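Long-range contacts in 6-phosphofructokinase isozyme 2 (Escherichia coli, PDB 3UMO), which catalyses the ATP-dependent phosphorylation of fructose 6-phosphate to fructose 1,6-bisphosphate, the first committing step of glycolysis, as a homodimer: residues S54-F59 with N77-T82; I58-G63 with R119-Q124. All coordinates share one frame; numbering follows the deposited sequence.

Contact 1: residues S54-F59 with N77-T82; sequences SATAIF and NVPVAT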
ATOM      1  N   SER A  54      12.428  15.261  36.410  1.00 26.12           N
ATOM      2  CA  SER A  54      13.475  14.249  36.353  1.00 27.24           C
ATOM      3  C   SER A  54      12.917  12.890  36.770  1.00 26.57           C
ATOM      4  O   SER A  54      12.195  12.783  37.760  1.00 32.06           O
ATOM      5  CB  SER A  54      14.643  14.635  37.264  1.00 37.29           C
ATOM      6  OG  SER A  54      15.749  13.771  37.068  1.00 44.59           O
ATOM      7  N   ALA A  55      13.244  11.856  36.002  1.00 25.06           N
ATOM      8  CA  ALA A  55      12.817  10.500  36.323  1.00 23.49           C
ATOM      9  C   ALA A  55      13.926   9.521  35.988  1.00 27.41           C
ATOM     10  O   ALA A  55      14.565   9.633  34.938  1.00 27.75           O
ATOM     11  CB  ALA A  55      11.543  10.135  35.563  1.00 24.56           C
ATOM     12  N   THR A  56      14.153   8.561  36.880  1.00 24.45           N
ATOM     13  CA  THR A  56      15.186   7.555  36.665  1.00 25.37           C
ATOM     14  C   THR A  56      14.601   6.332  35.973  1.00 24.25           C
ATOM     15  O   THR A  56      13.662   5.715  36.481  1.00 25.27           O
ATOM     16  CB  THR A  56      15.844   7.132  37.985  1.00 24.30           C
ATOM     17  OG1 THR A  56      16.466   8.275  38.583  1.00 23.87           O
ATOM     18  CG2 THR A  56      16.903   6.070  37.737  1.00 25.22           C
ATOM     19  N   ALA A  57      15.160   5.985  34.817  1.00 25.13           N
ATOM     20  CA  ALA A  57      14.683   4.836  34.047  1.00 26.05           C
ATOM     21  C   ALA A  57      15.382   3.546  34.466  1.00 24.69           C
ATOM     22  O   ALA A  57      16.598   3.415  34.320  1.00 24.61           O
ATOM     23  CB  ALA A  57      14.873   5.075  32.559  1.00 24.17           C
ATOM     24  N   ILE A  58      14.605   2.587  34.964  1.00 22.74           N
ATOM     25  CA  ILE A  58      15.137   1.276  35.328  1.00 23.40           C
ATOM     26  C   ILE A  58      14.810   0.313  34.193  1.00 19.54           C
ATOM     27  O   ILE A  58      13.662   0.254  33.751  1.00 22.60           O
ATOM     28  CB  ILE A  58      14.494   0.750  36.632  1.00 22.41           C
ATOM     29  CG1 ILE A  58      14.648   1.772  37.762  1.00 25.27           C
ATOM     30  CG2 ILE A  58      15.098  -0.596  37.030  1.00 26.75           C
ATOM     31  CD1 ILE A  58      13.846   1.430  39.013  1.00 28.85           C
ATOM     32  N   PHE A  59      15.811  -0.427  33.719  1.00 22.93           N
ATOM     33  CA  PHE A  59      15.611  -1.367  32.612  1.00 21.05           C
ATOM     34  C   PHE A  59      16.786  -2.327  32.442  1.00 25.16           C
ATOM     35  O   PHE A  59      17.911  -2.018  32.843  1.00 25.62           O
ATOM     36  CB  PHE A  59      15.344  -0.621  31.288  1.00 19.41           C
ATOM     37  CG  PHE A  59      16.456   0.303  30.868  1.00 22.80           C
ATOM     38  CD1 PHE A  59      17.471  -0.146  30.031  1.00 21.50           C
ATOM     39  CD2 PHE A  59      16.476   1.628  31.293  1.00 27.55           C
ATOM     40  CE1 PHE A  59      18.503   0.705  29.637  1.00 24.71           C
ATOM     41  CE2 PHE A  59      17.501   2.489  30.903  1.00 28.72           C
ATOM     42  CZ  PHE A  59      18.517   2.025  30.073  1.00 24.91           C
ATOM     43  N   ASN A  77      20.637  13.285  29.259  1.00 30.26           N
ATOM     44  CA  ASN A  77      20.613  13.594  30.689  1.00 36.36           C
ATOM     45  C   ASN A  77      19.448  12.955  31.439  1.00 38.22           C
ATOM     46  O   ASN A  77      18.921  13.526  32.394  1.00 38.39           O
ATOM     47  CB  ASN A  77      20.658  15.108  30.925  1.00 51.06           C
ATOM     48  CG  ASN A  77      21.994  15.715  30.539  1.00 57.64           C
ATOM     49  OD1 ASN A  77      23.052  15.174  30.866  1.00 54.86           O
ATOM     50  ND2 ASN A  77      21.952  16.840  29.831  1.00 61.77           N
ATOM     51  N   VAL A  78      19.057  11.764  30.998  1.00 30.60           N
ATOM     52  CA  VAL A  78      18.062  10.966  31.700  1.00 27.02           C
ATOM     53  C   VAL A  78      18.796   9.972  32.594  1.00 33.42           C
ATOM     54  O   VAL A  78      19.537   9.119  32.098  1.00 31.55           O
ATOM     55  CB  VAL A  78      17.168  10.197  30.708  1.00 27.66           C
ATOM     56  CG1 VAL A  78      16.182   9.299  31.454  1.00 22.82           C
ATOM     57  CG2 VAL A  78      16.441  11.170  29.785  1.00 32.95           C
ATOM     58  N   PRO A  79      18.612  10.088  33.919  1.00 34.75           N
ATOM     59  CA  PRO A  79      19.278   9.153  34.831  1.00 37.20           C
ATOM     60  C   PRO A  79      18.747   7.742  34.639  1.00 31.37           C
ATOM     61  O   PRO A  79      17.555   7.561  34.377  1.00 29.75           O
ATOM     62  CB  PRO A  79      18.907   9.684  36.221  1.00 34.13           C
ATOM     63  CG  PRO A  79      17.677  10.495  36.008  1.00 43.95           C
ATOM     64  CD  PRO A  79      17.797  11.083  34.636  1.00 40.78           C
ATOM     65  N   VAL A  80      19.625   6.749  34.748  1.00 29.83           N
ATOM     66  CA  VAL A  80      19.199   5.363  34.598  1.00 30.79           C
ATOM     67  C   VAL A  80      19.699   4.476  35.725  1.00 31.06           C
ATOM     68  O   VAL A  80      20.585   4.847  36.493  1.00 30.22           O
ATOM     69  CB  VAL A  80      19.669   4.741  33.269  1.00 29.92           C
ATOM     70  CG1 VAL A  80      19.280   5.625  32.086  1.00 28.46           C
ATOM     71  CG2 VAL A  80      21.172   4.491  33.299  1.00 34.79           C
ATOM     72  N   ALA A  81      19.110   3.292  35.813  1.00 24.92           N
ATOM     73  CA  ALA A  81      19.578   2.259  36.719  1.00 30.30           C
ATOM     74  C   ALA A  81      19.342   0.969  35.966  1.00 33.54           C
ATOM     75  O   ALA A  81      18.204   0.589  35.707  1.00 33.78           O
ATOM     76  CB  ALA A  81      18.789   2.277  38.018  1.00 36.01           C
ATOM     77  N   THR A  82      20.419   0.308  35.575  1.00 29.12           N
ATOM     78  CA  THR A  82      20.282  -0.821  34.670  1.00 28.25           C
ATOM     79  C   THR A  82      20.679  -2.150  35.304  1.00 29.72           C
ATOM     80  O   THR A  82      21.385  -2.195  36.315  1.00 29.92           O
ATOM     81  CB  THR A  82      21.090  -0.604  33.371  1.00 28.13           C
ATOM     82  OG1 THR A  82      22.478  -0.454  33.686  1.00 34.40           O
ATOM     83  CG2 THR A  82      20.607   0.647  32.631  1.00 28.14           C
TER

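Contact 2: residues I58-G63 with R119-Q124; sequences IFPAGG and RQLEEQ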
ATOM      1  N   ILE A  58      14.605   2.587  34.964  1.00 22.74           N
ATOM      2  CA  ILE A  58      15.137   1.276  35.328  1.00 23.40           C
ATOM      3  C   ILE A  58      14.810   0.313  34.193  1.00 19.54           C
ATOM      4  O   ILE A  58      13.662   0.254  33.751  1.00 22.60           O
ATOM      5  CB  ILE A  58      14.494   0.750  36.632  1.00 22.41           C
ATOM      6  CG1 ILE A  58      14.648   1.772  37.762  1.00 25.27           C
ATOM      7  CG2 ILE A  58      15.098  -0.596  37.030  1.00 26.75           C
ATOM      8  CD1 ILE A  58      13.846   1.430  39.013  1.00 28.85           C
ATOM      9  N   PHE A  59      15.811  -0.427  33.719  1.00 22.93           N
ATOM     10  CA  PHE A  59      15.611  -1.367  32.612  1.00 21.05           C
ATOM     11  C   PHE A  59      16.786  -2.327  32.442  1.00 25.16           C
ATOM     12  O   PHE A  59      17.911  -2.018  32.843  1.00 25.62           O
ATOM     13  CB  PHE A  59      15.344  -0.621  31.288  1.00 19.41           C
ATOM     14  CG  PHE A  59      16.456   0.303  30.868  1.00 22.80           C
ATOM     15  CD1 PHE A  59      17.471  -0.146  30.031  1.00 21.50           C
ATOM     16  CD2 PHE A  59      16.476   1.628  31.293  1.00 27.55           C
ATOM     17  CE1 PHE A  59      18.503   0.705  29.637  1.00 24.71           C
ATOM     18  CE2 PHE A  59      17.501   2.489  30.903  1.00 28.72           C
ATOM     19  CZ  PHE A  59      18.517   2.025  30.073  1.00 24.91           C
ATOM     20  N   PRO A  60      16.522  -3.505  31.851  1.00 19.46           N
ATOM     21  CA  PRO A  60      17.605  -4.422  31.493  1.00 20.68           C
ATOM     22  C   PRO A  60      18.268  -3.964  30.202  1.00 23.91           C
ATOM     23  O   PRO A  60      17.583  -3.515  29.275  1.00 24.33           O
ATOM     24  CB  PRO A  60      16.874  -5.747  31.259  1.00 21.47           C
ATOM     25  CG  PRO A  60      15.509  -5.337  30.780  1.00 24.73           C
ATOM     26  CD  PRO A  60      15.191  -4.060  31.526  1.00 22.55           C
ATOM     27  N   ALA A  61      19.588  -4.077  30.146  1.00 24.22           N
ATOM     28  CA  ALA A  61      20.326  -3.746  28.938  1.00 25.58           C
ATOM     29  C   ALA A  61      21.333  -4.852  28.651  1.00 24.76           C
ATOM     30  O   ALA A  61      21.983  -5.366  29.563  1.00 26.67           O
ATOM     31  CB  ALA A  61      21.033  -2.415  29.104  1.00 24.44           C
ATOM     32  N   GLY A  62      21.467  -5.212  27.379  1.00 26.52           N
ATOM     33  CA  GLY A  62      22.364  -6.287  27.000  1.00 26.11           C
ATOM     34  C   GLY A  62      23.104  -6.019  25.706  1.00 24.44           C
ATOM     35  O   GLY A  62      22.540  -5.477  24.754  1.00 23.79           O
ATOM     36  N   GLY A  63      24.378  -6.397  25.676  1.00 32.23           N
ATOM     37  CA  GLY A  63      25.177  -6.273  24.473  1.00 34.24           C
ATOM     38  C   GLY A  63      25.488  -4.845  24.077  1.00 33.84           C
ATOM     39  O   GLY A  63      25.227  -3.900  24.829  1.00 33.18           O
ATOM     40  N   ARG A 119      14.646 -10.792  39.024  1.00 26.67           N
ATOM     41  CA  ARG A 119      14.855 -10.569  40.451  1.00 25.79           C
ATOM     42  C   ARG A 119      15.820  -9.406  40.692  1.00 25.01           C
ATOM     43  O   ARG A 119      15.686  -8.673  41.672  1.00 25.08           O
ATOM     44  CB  ARG A 119      15.353 -11.841  41.144  1.00 26.54           C
ATOM     45  CG  ARG A 119      14.250 -12.850  41.449  1.00 28.80           C
ATOM     46  CD  ARG A 119      14.791 -14.050  42.222  1.00 32.01           C
ATOM     47  NE  ARG A 119      15.644 -14.881  41.377  1.00 38.88           N
ATOM     48  CZ  ARG A 119      15.243 -16.002  40.786  1.00 29.24           C
ATOM     49  NH1 ARG A 119      14.006 -16.449  40.971  1.00 32.36           N
ATOM     50  NH2 ARG A 119      16.092 -16.690  40.031  1.00 32.97           N
ATOM     51  N   GLN A 120      16.793  -9.241  39.799  1.00 26.56           N
ATOM     52  CA  GLN A 120      17.708  -8.104  39.885  1.00 29.62           C
ATOM     53  C   GLN A 120      16.978  -6.790  39.659  1.00 26.50           C
ATOM     54  O   GLN A 120      17.275  -5.779  40.305  1.00 29.83           O
ATOM     55  CB  GLN A 120      18.836  -8.235  38.865  1.00 25.38           C
ATOM     56  CG  GLN A 120      19.883  -9.272  39.237  1.00 29.28           C
ATOM     57  CD  GLN A 120      20.997  -9.335  38.224  1.00 36.49           C
ATOM     58  OE1 GLN A 120      21.685  -8.342  37.981  1.00 33.72           O
ATOM     59  NE2 GLN A 120      21.175 -10.501  37.610  1.00 35.49           N
ATOM     60  N   LEU A 121      16.027  -6.810  38.733  1.00 26.57           N
ATOM     61  CA  LEU A 121      15.219  -5.631  38.445  1.00 27.09           C
ATOM     62  C   LEU A 121      14.315  -5.332  39.634  1.00 25.24           C
ATOM     63  O   LEU A 121      14.149  -4.178  40.031  1.00 26.71           O
ATOM     64  CB  LEU A 121      14.398  -5.844  37.175  1.00 26.25           C
ATOM     65  CG  LEU A 121      15.196  -5.745  35.872  1.00 27.36           C
ATOM     66  CD1 LEU A 121      14.464  -6.418  34.724  1.00 27.75           C
ATOM     67  CD2 LEU A 121      15.472  -4.287  35.531  1.00 30.72           C
ATOM     68  N   GLU A 122      13.747  -6.389  40.204  1.00 25.12           N
ATOM     69  CA  GLU A 122      12.918  -6.281  41.398  1.00 26.75           C
ATOM     70  C   GLU A 122      13.713  -5.659  42.551  1.00 28.43           C
ATOM     71  O   GLU A 122      13.197  -4.821  43.291  1.00 27.61           O
ATOM     72  CB  GLU A 122      12.413  -7.673  41.788  1.00 32.77           C
ATOM     73  CG  GLU A 122      11.093  -7.707  42.531  1.00 53.39           C
ATOM     74  CD  GLU A 122      10.432  -9.074  42.454  1.00 59.23           C
ATOM     75  OE1 GLU A 122      10.978  -9.961  41.757  1.00 55.49           O
ATOM     76  OE2 GLU A 122       9.371  -9.261  43.084  1.00 65.70           O
ATOM     77  N   GLU A 123      14.974  -6.064  42.689  1.00 22.81           N
ATOM     78  CA  GLU A 123      15.854  -5.517  43.723  1.00 28.38           C
ATOM     79  C   GLU A 123      16.041  -4.009  43.551  1.00 30.24           C
ATOM     80  O   GLU A 123      16.028  -3.263  44.534  1.00 31.29           O
ATOM     81  CB  GLU A 123      17.211  -6.235  43.717  1.00 35.06           C
ATOM     82  CG  GLU A 123      18.147  -5.815  44.834  1.00 38.74           C
ATOM     83  CD  GLU A 123      19.413  -6.649  44.877  1.00 43.88           C
ATOM     84  OE1 GLU A 123      19.813  -7.185  43.820  1.00 41.05           O
ATOM     85  OE2 GLU A 123      20.003  -6.771  45.968  1.00 50.57           O
ATOM     86  N   GLN A 124      16.199  -3.569  42.305  1.00 29.56           N
ATOM     87  CA  GLN A 124      16.335  -2.143  42.008  1.00 33.14           C
ATOM     88  C   GLN A 124      15.085  -1.375  42.427  1.00 30.24           C
ATOM     89  O   GLN A 124      15.171  -0.313  43.043  1.00 33.08           O
ATOM     90  CB  GLN A 124      16.605  -1.915  40.515  1.00 34.14           C
ATOM     91  CG  GLN A 124      18.038  -2.213  40.082  1.00 43.52           C
ATOM     92  CD  GLN A 124      19.071  -1.434  40.882  1.00 48.47           C
ATOM     93  OE1 GLN A 124      20.002  -2.012  41.443  1.00 59.39           O
ATOM     94  NE2 GLN A 124      18.912  -0.115  40.936  1.00 49.86           N
TER

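Contact 1: residues S54-F59 with N77-T82
The beta-alpha-beta unit of strand 55-61, helix 63-75 and strand 80-84 closes here, where Ala-57, Ile-58 and Phe-59 pair in parallel with Val-80, Ala-81 and Thr-82. Three backbone bonds make the join: Ala-57 N to Pro-79 O (2.9 Å), Ala-81 N to Ala-57 O (2.9 Å) and a longer one from Phe-59 N to Ala-81 O (3.3 Å). Ala-57 thus gives its N-H and accepts at its O. Pro-79 lies against Ala-55 and Thr-56, its CG 3.6 Å from Thr-56 OG1. Phe-59 brings an aromatic ring to the join. With chi1 at 60°, CG stands between the backbone N and the carbonyl carbon, and the ring leans across to the neighbouring strand. Thr-82 CG2 sits over one ring face in a CH-pi contact, 3.8 Å from the centroid, while Val-80 CG1 meets the ring edge at CE2 (3.8 Å). Leu-69 and Leu-73 of helix 63-75 also touch this ring. A serine in place of Phe-59 would probably leave the Thr-82 methyl without its aromatic cover and open a gap beneath the helix. Such pairing, with a helix packed across it, is the parallel beta-alpha-beta crossover of the ribokinase-type alpha/beta fold.

Contact 2: residues I58-G63 with R119-Q124
Ile-58 meets helix 115-125 through its CG2 methyl, which touches two residues about one helical turn apart: CD2 of Leu-121 and CB of Gln-124, each 4.0 Å from Ile-58 CG2. With chi1 at -54°, CG1 lies beside the backbone N and CG2 is anti to it, which carries that methyl to the helix. Ile-58 and Leu-121 run alongside one another with opposed directions, whereas Gln-124 offers its CB at a slant to the isoleucine. At Phe-59 the side chain leaves on the other face of the sheet, and only the backbone takes part, its C lying 3.9 Å from Leu-121 CD2. Pro-60 follows, presenting its CD to the leucine: both methyls, CD1 and CD2 of Leu-121, stand 4.0 Å from Pro-60 CD, the leucine lying roughly perpendicular to the proline side chain. Leu-121 therefore spans the strand from Ile-58 to Pro-60, and no hydrogen bond joins the segments. Leu-9 and Leu-113 from loops, and Val-83 of the edge strand, add to the apolar surroundings of Leu-121. Segments 58-61 and 119-124 run 153° apart in direction, their axes approaching to 9.1 Å, the near-antiparallel helix-on-sheet layer of an alpha/beta sandwich, as in ribokinase-type kinases.

Strand 55-61 serves both contacts, and their shared residues show how alternate side chains of one strand divide the labour between the two faces of a sheet. In contact 1, Phe-59 faces helix 63-75; in contact 2, Ile-58 faces helix 115-125, so helices pack on both sides of the same pair of strands. The contact centres lie 11 Å apart, yet they touch directly, Ala-81 CB of contact 1 packing against Gln-124 NE2 of contact 2 at 3.8 Å. The Phe-59 side chain is also about 4 Å from that of Ile-42 and about 9 Å from that of Leu-13 (nearest atoms), both substrate-binding residues, consistent with the ring of Phe-59 lying in the second shell of the substrate site.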